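Local coordinates for protein peptidase M14, carboxypeptidase A (PDB 4XED) that is a calcium-binding PKD domain of an archaeal M14-like peptidase, a beta-sandwich module that probably serves in binding rather than in catalysis, at residues D5-P10 / T30-G35; P15-I20 / E94-K99; N37-I42 / K79-L84; V75-A80 / S88-L93. All coordinates share one frame; numbering follows the deposited sequence.

Contact 1: D5-P10 / T30-G35; sequences DPPNIP and TTDPNG. With CA (calcium ion), chain B.
Asp5 and Asn34 grip each other twice beside a calcium ion, a case of a metal site whose ligands also hold one another. The ion takes the backbone O of Asp5 at 2.3 Å, both carboxylate oxygens of Asp32, and OD1 of Asn34; Asn4, Asp36 and Asp82 complete the shell. Asn34 OD1 does double duty, since it also accepts from Asp5 N at 2.9 Å. The other half of the same amide, ND2, donates to Asp5 OD2 over 3.0 Å, meeting it on the anti side and 33° out of the carboxylate plane. With both ends of the amide engaged, its rotation is fixed. Asp32 reaches the ion with CG anti to its backbone N (chi1 -179°), and its OD1 also receives Asn34 N at 2.8 Å, an Asx turn inside the type I beta turn from Asp32 to Gly35.

Farther from the metal, Pro33 lays its CD 3.1 Å from Pro6 O. Asn8 N bonds to Thr31 O at 2.9 Å, while Asn8 ND2, with its partner close to the amide plane, reaches Thr31 OG1 at 3.1 Å. Thr30 OG1 donates to Asn8 O at 2.7 Å, coming from above the carbonyl plane.

The two loops run in nearly opposite directions, one leading into strand 11-13 and the other from strand 24-29 to strand 38-43. Pro7, Pro10 and Thr30 rest on Ala80 of strand 72-82, and Pro7 and Asp32 on Ile38 of strand 38-43.

Contact 2: P15-I20 / E94-K99; sequences PTNGNI and EVTMPK
Thr16 O receives the N-H of Thr96 at 2.8 Å, nearly straight at the hydrogen (174°), and Gly18 N returns a longer bond of 3.2 Å to Thr96 O. Together they make a single beta bridge between Asn17 and Thr96, an example of a loop borrowing the rim of an outer strand without becoming a strand itself. A third bond, from Ile20 N to the terminal carboxylate oxygen O of Lys99, spans 2.7 Å and ties down the last modelled residue.

Side chains fill in around this bridge. Selenomethionine Met97, its chain bent at chi2 and chi3, curls beneath the loop and lays CE 3.7 Å from Gly18 N, while SE lies equally near Asn19 O. That methyl thus lies close over the Gly18 backbone. Ile20 turns CG1 beside its own backbone N (chi1 -67°), which brings this carbon 3.9 Å from Met97 CB. A serine in place of Ile20 would probably open a gap beside Met97 CB, where CG1 of the isoleucine now packs. Pro98 CD lies 3.3 Å from Gly18 O.

The loop connects strands 11-13 and 24-29 of one sheet, whereas 91-97 is an outermost strand of the other. Val95 and Met97 point between them, onto Tyr26 and Tyr24 of strand 24-29 and onto Trp68, and Val95 and Met97 also pair through their backbones with strand 72-82.

Contact 3: N37-I42 / K79-L84; sequences NITYYI and KAKDIL. With CA (calcium ion), chain B; EDO (1,2-ethanediol), chain C.
Tyr41 lies alongside Lys79, the two side chains pointing the same way from a hydrogen-bonded antiparallel pair, with Tyr41 CB 3.9 Å from Lys79 CG. Beyond CG the lysine chain is extended, and its CE comes near the ring obliquely. Lys79 NZ sits 5.2 Å from the centroid of the Tyr41 ring, a long cation-pi approach that is at most weakly attractive. Lys79 NZ instead donates at 2.8 Å to O1 of a 1,2-ethanediol, probably from the crystallisation liquor, whose carbons cover one face of the tyrosine, and it has a salt bridge to Glu87.

On the same face of the sheet, Thr39 OG1 touches the aliphatic part of Lys81, 3.4 Å from its CG. OG1 stands between the backbone N and the carbonyl carbon (chi1 53°), where one water links it to Lys81 O. The other face carries Ile38, Tyr40 and Ala80: Ala80 CB lies 4.1 Å from Tyr40 CD1. Tyr40 OH bonds to Thr30 N. Four backbone bonds, including Tyr41 N to Lys79 O at 2.9 Å, illustrate a regular antiparallel ladder.

Asp82 brings this ladder to the calcium ion, which its OD2 binds at 2.4 Å, while OD1 accepts from Tyr86 N. Strands 38-43 and 72-82 are the central pair of the four-stranded sheet: strand 49-56 flanks the first, its Trp52 meeting Tyr41 edge-to-face, and strand 91-97 flanks the second.

Contact 4: V75-A80 / S88-L93; sequences VVRAKA and SSWGTL. With EDO (1,2-ethanediol), chain C.
Arg77 and Trp90 stack across a beta hairpin, strands 72-82 and 91-97, at the edge of the four-stranded sheet of this PKD beta sandwich. Followed outward, the arginine meets the indole almost from its root. Its CB lies 3.5 Å from Trp90 CE3; CG and CD then run beside Thr92, each touching CG2 of that threonine. A bend at chi3 (-60°) brings the chain back over the indole, NE passing above CD2. CZ stands 3.6 Å from the centroid of the five-membered ring, NH1 lies over CD1, and NH2 comes to 3.4 Å from CE2. The guanidinium is therefore flat on the indole, planes 16° apart, a stack with cation-pi character, and a salt bridge from NE to Glu43 steadies it.

The opposite face of Trp90 takes the Lys79 chain, whose CD makes a CH-pi contact 3.8 Å from the centroid of the six-membered ring. The indole is thus clasped between two cationic side chains, a worked case of a tryptophan filling the space between long residues of a neighbouring strand. A serine in place of Trp90 would probably leave the Arg77 guanidinium without its flat support and the methylenes of Lys79 without the indole they pack on.

Bonds between Val76 and Leu93 and between Ala78 and Gly91 zip the backbones. Past the regular pairing Ser88 takes over: Ser88 N reaches Ala80 O at 2.8 Å, and Ser88 OG accepts from Ala80 N at 2.9 Å while donating its own proton to Ser89 O.

The four contacts are strung along an elongated two-sheet domain, with contacts 1 and 2 on opposite sides of its centre, their centres about 29 Å apart. Contact 1 lies at the calcium end and touches contact 3, the two centres about 9 Å apart and both supplying ligands to the ion. Contacts 3 and 4 share Lys79 and Ala80 on strand 72-82, so three adjacent strands of the four-stranded sheet are covered; contact 2 continues along strand 91-97. In sequence contact 1 closes before contact 3 opens, and contacts 3 and 4 are nested within the loop that contact 2 closes. Metal binding thus ties the N-terminal segment to the sheet, while the C-terminus is held at the far end.

Contact 1: D5-P10 / T30-G35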
loop_
_atom_site.group_PDB
_atom_site.type_symbol
_atom_site.label_atom_id
_atom_site.label_comp_id
_atom_site.label_asym_id
_atom_site.label_seq_id
_atom_site.Cartn_x
_atom_site.Cartn_y
_atom_site.Cartn_z
ATOM N N ASP A 5 -15.540 -4.931 12.552
ATOM C CA ASP A 5 -14.174 -5.479 12.532
ATOM C C ASP A 5 -13.286 -4.612 11.652
ATOM O O ASP A 5 -13.772 -4.014 10.704
ATOM C CB ASP A 5 -14.219 -6.916 11.991
ATOM C CG ASP A 5 -15.227 -7.777 12.719
ATOM O OD1 ASP A 5 -15.014 -8.014 13.924
ATOM O OD2 ASP A 5 -16.247 -8.192 12.092
ATOM N N PRO A 6 -11.972 -4.577 11.938
ATOM C CA PRO A 6 -11.072 -3.793 11.085
ATOM C C PRO A 6 -10.780 -4.521 9.795
ATOM O O PRO A 6 -10.954 -5.744 9.705
ATOM C CB PRO A 6 -9.798 -3.681 11.924
ATOM C CG PRO A 6 -9.770 -4.938 12.692
ATOM C CD PRO A 6 -11.221 -5.309 12.978
ATOM N N PRO A 7 -10.324 -3.779 8.779
ATOM C CA PRO A 7 -9.935 -4.475 7.562
ATOM C C PRO A 7 -8.811 -5.457 7.825
ATOM O O PRO A 7 -8.022 -5.326 8.784
ATOM C CB PRO A 7 -9.439 -3.344 6.647
ATOM C CG PRO A 7 -10.099 -2.114 7.151
ATOM C CD PRO A 7 -10.163 -2.314 8.644
ATOM N N ASN A 8 -8.754 -6.451 6.946
ATOM C CA ASN A 8 -7.610 -7.338 6.898
ATOM C C ASN A 8 -6.351 -6.590 6.484
ATOM O O ASN A 8 -6.397 -5.495 5.924
ATOM C CB ASN A 8 -7.942 -8.504 5.992
ATOM C CG ASN A 8 -9.019 -9.351 6.591
ATOM O OD1 ASN A 8 -8.900 -9.784 7.727
ATOM N ND2 ASN A 8 -10.116 -9.511 5.882
ATOM N N ILE A 9 -5.208 -7.179 6.749
ATOM C CA ILE A 9 -3.963 -6.550 6.397
ATOM C C ILE A 9 -3.818 -6.516 4.875
ATOM O O ILE A 9 -3.969 -7.553 4.192
ATOM C CB ILE A 9 -2.809 -7.363 6.986
ATOM C CG1 ILE A 9 -2.907 -7.402 8.501
ATOM C CG2 ILE A 9 -1.510 -6.764 6.601
ATOM C CD1 ILE A 9 -1.912 -8.323 9.186
ATOM N N PRO A 10 -3.455 -5.348 4.312
ATOM C CA PRO A 10 -3.310 -5.308 2.861
ATOM C C PRO A 10 -2.171 -6.130 2.309
ATOM O O PRO A 10 -1.148 -6.344 2.965
ATOM C CB PRO A 10 -3.074 -3.820 2.574
ATOM C CG PRO A 10 -3.756 -3.106 3.726
ATOM C CD PRO A 10 -3.473 -3.980 4.887
ATOM N N THR A 30 -7.034 -5.220 -0.096
ATOM C CA THR A 30 -7.475 -5.926 1.071
ATOM C C THR A 30 -8.993 -6.044 1.028
ATOM O O THR A 30 -9.636 -5.497 0.130
ATOM C CB THR A 30 -6.993 -5.245 2.358
ATOM O OG1 THR A 30 -7.087 -6.205 3.409
ATOM C CG2 THR A 30 -7.818 -4.008 2.717
ATOM N N THR A 31 -9.530 -6.772 1.994
ATOM C CA THR A 31 -10.964 -6.839 2.228
ATOM C C THR A 31 -11.263 -6.427 3.661
ATOM O O THR A 31 -10.441 -6.541 4.558
ATOM C CB THR A 31 -11.521 -8.268 1.995
ATOM O OG1 THR A 31 -10.952 -9.185 2.926
ATOM C CG2 THR A 31 -11.198 -8.775 0.618
ATOM N N ASP A 32 -12.479 -5.930 3.857
ATOM C CA ASP A 32 -13.018 -5.713 5.183
ATOM C C ASP A 32 -14.014 -6.826 5.491
ATOM O O ASP A 32 -14.852 -7.119 4.648
ATOM C CB ASP A 32 -13.674 -4.326 5.234
ATOM C CG ASP A 32 -14.251 -4.000 6.607
ATOM O OD1 ASP A 32 -15.407 -4.422 6.886
ATOM O OD2 ASP A 32 -13.552 -3.364 7.440
ATOM N N PRO A 33 -13.974 -7.408 6.707
ATOM C CA PRO A 33 -14.841 -8.549 7.019
ATOM C C PRO A 33 -16.314 -8.229 6.976
ATOM O O PRO A 33 -17.117 -9.154 6.842
ATOM C CB PRO A 33 -14.435 -8.920 8.446
ATOM C CG PRO A 33 -13.047 -8.454 8.597
ATOM C CD PRO A 33 -12.968 -7.195 7.769
ATOM N N ASN A 34 -16.651 -6.953 7.107
ATOM C CA ASN A 34 -18.038 -6.511 7.104
ATOM C C ASN A 34 -18.461 -5.999 5.746
ATOM O O ASN A 34 -19.598 -5.540 5.583
ATOM C CB ASN A 34 -18.232 -5.414 8.148
ATOM C CG ASN A 34 -17.526 -5.721 9.448
ATOM O OD1 ASN A 34 -16.538 -5.098 9.814
ATOM N ND2 ASN A 34 -18.032 -6.715 10.156
ATOM N N GLY A 35 -17.536 -6.051 4.785
ATOM C CA GLY A 35 -17.766 -5.546 3.440
ATOM C C GLY A 35 -17.687 -4.036 3.303
ATOM O O GLY A 35 -18.088 -3.485 2.276
HETATM CA CA CA B . -15.246 -3.114 9.162
#

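Contact 2: P15-I20 / E94-K99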
loop_
_atom_site.group_PDB
_atom_site.type_symbol
_atom_site.label_atom_id
_atom_site.label_comp_id
_atom_site.label_asym_id
_atom_site.label_seq_id
_atom_site.Cartn_x
_atom_site.Cartn_y
_atom_site.Cartn_z
ATOM N N PRO A 15 7.366 -5.036 -8.513
ATOM C CA PRO A 15 8.800 -5.321 -8.643
ATOM C C PRO A 15 9.567 -5.035 -7.355
ATOM O O PRO A 15 9.400 -3.981 -6.736
ATOM C CB PRO A 15 9.243 -4.379 -9.741
ATOM C CG PRO A 15 8.071 -3.948 -10.399
ATOM C CD PRO A 15 6.904 -4.049 -9.484
ATOM N N THR A 16 10.449 -5.954 -6.982
ATOM C CA THR A 16 11.227 -5.821 -5.745
ATOM C C THR A 16 12.662 -5.398 -6.004
ATOM O O THR A 16 13.438 -5.229 -5.060
ATOM C CB THR A 16 11.206 -7.111 -4.901
ATOM O OG1 THR A 16 11.809 -8.138 -5.661
ATOM C CG2 THR A 16 9.798 -7.514 -4.516
ATOM N N ASN A 17 13.024 -5.279 -7.277
ATOM C CA ASN A 17 14.323 -4.752 -7.672
ATOM C C ASN A 17 14.098 -4.008 -8.966
ATOM O O ASN A 17 13.293 -4.419 -9.800
ATOM C CB ASN A 17 15.344 -5.877 -7.858
ATOM C CG ASN A 17 16.773 -5.416 -7.631
ATOM O OD1 ASN A 17 17.208 -4.390 -8.173
ATOM N ND2 ASN A 17 17.510 -6.162 -6.811
ATOM N N GLY A 18 14.786 -2.898 -9.124
ATOM C CA GLY A 18 14.666 -2.120 -10.332
ATOM C C GLY A 18 15.806 -1.156 -10.480
ATOM O O GLY A 18 16.832 -1.249 -9.788
ATOM N N ASN A 19 15.634 -0.214 -11.393
ATOM C CA ASN A 19 16.640 0.803 -11.615
ATOM C C ASN A 19 16.169 2.140 -11.112
ATOM O O ASN A 19 14.999 2.532 -11.285
ATOM C CB ASN A 19 16.988 0.888 -13.087
ATOM C CG ASN A 19 17.372 -0.445 -13.644
ATOM O OD1 ASN A 19 18.103 -1.205 -13.011
ATOM N ND2 ASN A 19 16.804 -0.783 -14.782
ATOM N N ILE A 20 17.087 2.832 -10.463
ATOM C CA ILE A 20 16.803 4.131 -9.896
ATOM C C ILE A 20 16.282 5.032 -11.011
ATOM O O ILE A 20 16.893 5.111 -12.067
ATOM C CB ILE A 20 18.098 4.751 -9.301
ATOM C CG1 ILE A 20 18.575 3.945 -8.092
ATOM C CG2 ILE A 20 17.853 6.177 -8.866
ATOM C CD1 ILE A 20 20.023 4.199 -7.727
ATOM N N GLU A 94 9.561 -5.206 0.391
ATOM C CA GLU A 94 10.879 -4.565 0.311
ATOM C C GLU A 94 11.313 -4.416 -1.149
ATOM O O GLU A 94 11.390 -5.406 -1.890
ATOM C CB GLU A 94 11.872 -5.395 1.105
ATOM C CG GLU A 94 13.272 -4.911 1.092
ATOM C CD GLU A 94 14.260 -6.032 1.408
ATOM O OE1 GLU A 94 14.606 -6.833 0.486
ATOM O OE2 GLU A 94 14.668 -6.106 2.583
ATOM N N VAL A 95 11.622 -3.185 -1.540
ATOM C CA VAL A 95 12.003 -2.877 -2.918
ATOM C C VAL A 95 13.430 -2.328 -2.929
ATOM O O VAL A 95 13.742 -1.339 -2.254
ATOM C CB VAL A 95 11.061 -1.811 -3.468
ATOM C CG1 VAL A 95 11.441 -1.421 -4.865
ATOM C CG2 VAL A 95 9.612 -2.347 -3.459
ATOM N N THR A 96 14.300 -2.975 -3.696
ATOM C CA THR A 96 15.713 -2.601 -3.781
ATOM C C THR A 96 15.989 -1.820 -5.072
ATOM O O THR A 96 15.607 -2.224 -6.153
ATOM C CB THR A 96 16.609 -3.852 -3.714
ATOM O OG1 THR A 96 16.342 -4.542 -2.486
ATOM C CG2 THR A 96 18.055 -3.482 -3.766
HETATM N N MSE A 97 16.715 -0.721 -4.908
HETATM C CA MSE A 97 17.174 0.144 -5.992
HETATM C C MSE A 97 18.671 0.288 -5.861
HETATM O O MSE A 97 19.140 1.157 -5.145
HETATM C CB MSE A 97 16.498 1.493 -5.835
HETATM C CG MSE A 97 14.979 1.421 -6.010
HETATM SE SE MSE A 97 14.502 1.198 -7.897
HETATM C CE MSE A 97 13.018 -0.031 -7.680
ATOM N N PRO A 98 19.413 -0.600 -6.513
ATOM C CA PRO A 98 20.866 -0.644 -6.305
ATOM C C PRO A 98 21.637 0.363 -7.134
ATOM O O PRO A 98 22.710 0.833 -6.694
ATOM C CB PRO A 98 21.231 -2.067 -6.713
ATOM C CG PRO A 98 20.161 -2.484 -7.646
ATOM C CD PRO A 98 18.923 -1.763 -7.264
ATOM N N LYS A 99 21.123 0.656 -8.323
ATOM C CA LYS A 99 21.776 1.592 -9.255
ATOM C C LYS A 99 20.714 2.205 -10.165
ATOM O O LYS A 99 19.556 1.777 -10.129
ATOM C CB LYS A 99 22.841 0.902 -10.138
ATOM C CG LYS A 99 23.867 0.000 -9.430
ATOM C CD LYS A 99 23.916 -1.391 -10.048
ATOM C CE LYS A 99 24.637 -1.378 -11.383
ATOM N NZ LYS A 99 25.822 -2.297 -11.410
ATOM O OXT LYS A 99 21.000 3.122 -10.949
#

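Contact 3: N37-I42 / K79-L84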
loop_
_atom_site.group_PDB
_atom_site.type_symbol
_atom_site.label_atom_id
_atom_site.label_comp_id
_atom_site.label_asym_id
_atom_site.label_seq_id
_atom_site.Cartn_x
_atom_site.Cartn_y
_atom_site.Cartn_z
ATOM N N ASN A 37 -16.436 -0.203 2.762
ATOM C CA ASN A 37 -15.469 0.551 1.995
ATOM C C ASN A 37 -14.282 0.894 2.868
ATOM O O ASN A 37 -14.414 1.019 4.101
ATOM C CB ASN A 37 -16.081 1.841 1.479
ATOM C CG ASN A 37 -17.097 1.634 0.388
ATOM O OD1 ASN A 37 -17.208 0.571 -0.221
ATOM N ND2 ASN A 37 -17.859 2.676 0.132
ATOM N N ILE A 38 -13.110 1.006 2.251
ATOM C CA ILE A 38 -11.886 1.324 2.999
ATOM C C ILE A 38 -11.003 2.351 2.290
ATOM O O ILE A 38 -11.084 2.535 1.071
ATOM C CB ILE A 38 -11.001 0.059 3.360
ATOM C CG1 ILE A 38 -10.204 -0.499 2.160
ATOM C CG2 ILE A 38 -11.852 -1.023 4.011
ATOM C CD1 ILE A 38 -11.011 -1.192 1.108
ATOM N N THR A 39 -10.143 3.003 3.070
ATOM C CA THR A 39 -9.107 3.882 2.558
ATOM C C THR A 39 -7.756 3.256 2.908
ATOM O O THR A 39 -7.655 2.495 3.869
ATOM C CB THR A 39 -9.182 5.320 3.109
ATOM O OG1 THR A 39 -9.206 5.305 4.541
ATOM C CG2 THR A 39 -10.419 6.033 2.564
ATOM N N TYR A 40 -6.733 3.567 2.121
ATOM C CA TYR A 40 -5.397 3.035 2.313
ATOM C C TYR A 40 -4.408 4.127 2.714
ATOM O O TYR A 40 -4.481 5.247 2.224
ATOM C CB TYR A 40 -4.884 2.387 1.021
ATOM C CG TYR A 40 -5.633 1.152 0.577
ATOM C CD1 TYR A 40 -5.275 -0.115 1.042
ATOM C CD2 TYR A 40 -6.696 1.246 -0.306
ATOM C CE1 TYR A 40 -5.951 -1.258 0.630
ATOM C CE2 TYR A 40 -7.395 0.110 -0.719
ATOM C CZ TYR A 40 -7.006 -1.142 -0.253
ATOM O OH TYR A 40 -7.646 -2.313 -0.599
ATOM N N TYR A 41 -3.477 3.760 3.586
ATOM C CA TYR A 41 -2.341 4.607 3.960
ATOM C C TYR A 41 -1.118 3.844 3.484
ATOM O O TYR A 41 -0.861 2.733 3.937
ATOM C CB TYR A 41 -2.298 4.880 5.467
ATOM C CG TYR A 41 -1.268 5.884 5.867
ATOM C CD1 TYR A 41 0.087 5.573 5.843
ATOM C CD2 TYR A 41 -1.638 7.157 6.304
ATOM C CE1 TYR A 41 1.027 6.471 6.215
ATOM C CE2 TYR A 41 -0.672 8.090 6.691
ATOM C CZ TYR A 41 0.667 7.730 6.634
ATOM O OH TYR A 41 1.672 8.594 7.020
ATOM N N ILE A 42 -0.408 4.413 2.512
ATOM C CA ILE A 42 0.760 3.794 1.895
ATOM C C ILE A 42 2.003 4.621 2.239
ATOM O O ILE A 42 2.013 5.848 2.073
ATOM C CB ILE A 42 0.585 3.720 0.377
ATOM C CG1 ILE A 42 -0.645 2.859 0.029
ATOM C CG2 ILE A 42 1.859 3.239 -0.319
ATOM C CD1 ILE A 42 -1.068 2.987 -1.406
ATOM N N LYS A 79 -1.508 0.048 5.035
ATOM C CA LYS A 79 -2.576 -0.318 5.985
ATOM C C LYS A 79 -3.896 0.250 5.461
ATOM O O LYS A 79 -3.893 1.077 4.538
ATOM C CB LYS A 79 -2.262 0.146 7.406
ATOM C CG LYS A 79 -2.189 1.641 7.566
ATOM C CD LYS A 79 -1.926 2.067 9.014
ATOM C CE LYS A 79 -1.585 3.573 9.078
ATOM N NZ LYS A 79 -1.531 4.054 10.510
ATOM N N ALA A 80 -5.007 -0.221 6.018
ATOM C CA ALA A 80 -6.301 0.219 5.540
ATOM C C ALA A 80 -7.175 0.514 6.760
ATOM O O ALA A 80 -7.007 -0.059 7.844
ATOM C CB ALA A 80 -6.950 -0.849 4.696
ATOM N N LYS A 81 -8.168 1.385 6.592
ATOM C CA LYS A 81 -9.150 1.605 7.638
ATOM C C LYS A 81 -10.512 1.681 6.998
ATOM O O LYS A 81 -10.680 2.126 5.869
ATOM C CB LYS A 81 -8.860 2.856 8.449
ATOM C CG LYS A 81 -9.181 4.149 7.757
ATOM C CD LYS A 81 -8.783 5.346 8.633
ATOM C CE LYS A 81 -8.983 6.623 7.881
ATOM N NZ LYS A 81 -8.683 7.813 8.725
ATOM N N ASP A 82 -11.501 1.198 7.715
ATOM C CA ASP A 82 -12.840 1.268 7.195
ATOM C C ASP A 82 -13.503 2.624 7.473
ATOM O O ASP A 82 -12.871 3.533 7.951
ATOM C CB ASP A 82 -13.668 0.083 7.715
ATOM C CG ASP A 82 -13.848 0.046 9.227
ATOM O OD1 ASP A 82 -13.637 1.049 9.926
ATOM O OD2 ASP A 82 -14.272 -1.027 9.713
ATOM N N ILE A 83 -14.796 2.746 7.154
ATOM C CA ILE A 83 -15.508 4.003 7.260
ATOM C C ILE A 83 -15.631 4.440 8.708
ATOM O O ILE A 83 -15.681 5.639 8.983
ATOM C CB ILE A 83 -16.908 3.901 6.595
ATOM C CG1 ILE A 83 -16.745 3.509 5.127
ATOM C CG2 ILE A 83 -17.696 5.190 6.735
ATOM C CD1 ILE A 83 -15.703 4.351 4.338
ATOM N N LEU A 84 -15.658 3.482 9.630
ATOM C CA LEU A 84 -15.629 3.750 11.068
ATOM C C LEU A 84 -14.224 3.975 11.638
ATOM O O LEU A 84 -14.047 4.098 12.848
ATOM C CB LEU A 84 -16.333 2.609 11.810
ATOM C CG LEU A 84 -17.858 2.554 11.594
ATOM C CD1 LEU A 84 -18.419 1.226 12.032
ATOM C CD2 LEU A 84 -18.619 3.698 12.288
HETATM CA CA CA B . -15.246 -3.114 9.162
HETATM C C1 EDO C . 0.079 7.321 10.245
HETATM O O1 EDO C . -1.241 6.819 10.380
HETATM C C2 EDO C . 1.016 6.136 10.084
HETATM O O2 EDO C . 2.336 6.520 10.495
HETATM O O HOH W 1 -11.842 5.124 5.557
#

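Contact 4: V75-A80 / S88-L93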
loop_
_atom_site.group_PDB
_atom_site.type_symbol
_atom_site.label_atom_id
_atom_site.label_comp_id
_atom_site.label_asym_id
_atom_site.label_seq_id
_atom_site.Cartn_x
_atom_site.Cartn_y
_atom_site.Cartn_z
ATOM N N VAL A 75 11.179 0.047 2.240
ATOM C CA VAL A 75 10.103 -0.778 2.766
ATOM C C VAL A 75 8.774 -0.117 2.436
ATOM O O VAL A 75 8.386 0.880 3.056
ATOM C CB VAL A 75 10.242 -0.997 4.264
ATOM C CG1 VAL A 75 9.195 -1.955 4.718
ATOM C CG2 VAL A 75 11.629 -1.525 4.591
ATOM N N VAL A 76 8.105 -0.638 1.408
ATOM C CA VAL A 76 6.791 -0.147 1.041
ATOM C C VAL A 76 5.796 -0.792 2.022
ATOM O O VAL A 76 5.839 -2.012 2.235
ATOM C CB VAL A 76 6.439 -0.533 -0.394
ATOM C CG1 VAL A 76 5.034 -0.129 -0.748
ATOM C CG2 VAL A 76 7.454 0.068 -1.356
ATOM N N ARG A 77 4.928 0.006 2.632
ATOM C CA ARG A 77 3.956 -0.529 3.581
ATOM C C ARG A 77 2.586 0.034 3.269
ATOM O O ARG A 77 2.450 1.180 2.803
ATOM C CB ARG A 77 4.338 -0.194 5.031
ATOM C CG ARG A 77 5.742 -0.618 5.404
ATOM C CD ARG A 77 5.863 -0.744 6.916
ATOM N NE ARG A 77 5.593 0.507 7.603
ATOM C CZ ARG A 77 5.441 0.621 8.913
ATOM N NH1 ARG A 77 5.554 -0.435 9.712
ATOM N NH2 ARG A 77 5.215 1.802 9.432
ATOM N N ALA A 78 1.558 -0.772 3.542
ATOM C CA ALA A 78 0.192 -0.320 3.378
ATOM C C ALA A 78 -0.676 -0.840 4.497
ATOM O O ALA A 78 -0.613 -2.003 4.865
ATOM C CB ALA A 78 -0.365 -0.754 2.040
ATOM N N LYS A 79 -1.508 0.048 5.035
ATOM C CA LYS A 79 -2.576 -0.318 5.985
ATOM C C LYS A 79 -3.896 0.250 5.461
ATOM O O LYS A 79 -3.893 1.077 4.538
ATOM C CB LYS A 79 -2.262 0.146 7.406
ATOM C CG LYS A 79 -2.189 1.641 7.566
ATOM C CD LYS A 79 -1.926 2.067 9.014
ATOM C CE LYS A 79 -1.585 3.573 9.078
ATOM N NZ LYS A 79 -1.531 4.054 10.510
ATOM N N ALA A 80 -5.007 -0.221 6.018
ATOM C CA ALA A 80 -6.301 0.219 5.540
ATOM C C ALA A 80 -7.175 0.514 6.760
ATOM O O ALA A 80 -7.007 -0.059 7.844
ATOM C CB ALA A 80 -6.950 -0.849 4.696
ATOM N N SER A 88 -6.334 -1.486 10.160
ATOM C CA SER A 88 -5.583 -2.734 10.046
ATOM C C SER A 88 -4.117 -2.575 10.438
ATOM O O SER A 88 -3.616 -1.488 10.627
ATOM C CB SER A 88 -5.639 -3.229 8.604
ATOM O OG SER A 88 -4.735 -2.519 7.769
ATOM N N SER A 89 -3.437 -3.712 10.519
ATOM C CA SER A 89 -1.982 -3.769 10.553
ATOM C C SER A 89 -1.390 -3.515 9.154
ATOM O O SER A 89 -2.131 -3.369 8.196
ATOM C CB SER A 89 -1.517 -5.101 11.139
ATOM O OG SER A 89 -1.699 -5.078 12.528
ATOM N N TRP A 90 -0.071 -3.499 9.038
ATOM C CA TRP A 90 0.556 -3.147 7.789
ATOM C C TRP A 90 0.968 -4.375 6.992
ATOM O O TRP A 90 1.551 -5.328 7.549
ATOM C CB TRP A 90 1.854 -2.425 8.072
ATOM C CG TRP A 90 1.841 -1.143 8.817
ATOM C CD1 TRP A 90 2.040 -0.957 10.149
ATOM C CD2 TRP A 90 1.734 0.157 8.233
ATOM N NE1 TRP A 90 2.048 0.381 10.431
ATOM C CE2 TRP A 90 1.870 1.093 9.275
ATOM C CE3 TRP A 90 1.539 0.625 6.937
ATOM C CZ2 TRP A 90 1.826 2.462 9.063
ATOM C CZ3 TRP A 90 1.522 2.010 6.724
ATOM C CH2 TRP A 90 1.663 2.897 7.791
ATOM N N GLY A 91 0.740 -4.338 5.687
ATOM C CA GLY A 91 1.376 -5.256 4.759
ATOM C C GLY A 91 2.634 -4.582 4.252
ATOM O O GLY A 91 2.695 -3.344 4.214
ATOM N N THR A 92 3.662 -5.354 3.915
ATOM C CA THR A 92 4.950 -4.783 3.529
ATOM C C THR A 92 5.607 -5.529 2.373
ATOM O O THR A 92 5.445 -6.761 2.223
ATOM C CB THR A 92 5.953 -4.725 4.722
ATOM O OG1 THR A 92 6.563 -5.997 4.945
ATOM C CG2 THR A 92 5.297 -4.251 6.019
ATOM N N LEU A 93 6.344 -4.768 1.564
ATOM C CA LEU A 93 7.151 -5.296 0.465
ATOM C C LEU A 93 8.431 -4.501 0.396
ATOM O O LEU A 93 8.404 -3.276 0.296
ATOM C CB LEU A 93 6.397 -5.133 -0.850
ATOM C CG LEU A 93 7.031 -5.767 -2.084
ATOM C CD1 LEU A 93 7.069 -7.296 -2.018
ATOM C CD2 LEU A 93 6.329 -5.317 -3.359
HETATM C C1 EDO C . 0.079 7.321 10.245
HETATM O O1 EDO C . -1.241 6.819 10.380
HETATM C C2 EDO C . 1.016 6.136 10.084
HETATM O O2 EDO C . 2.336 6.520 10.495
#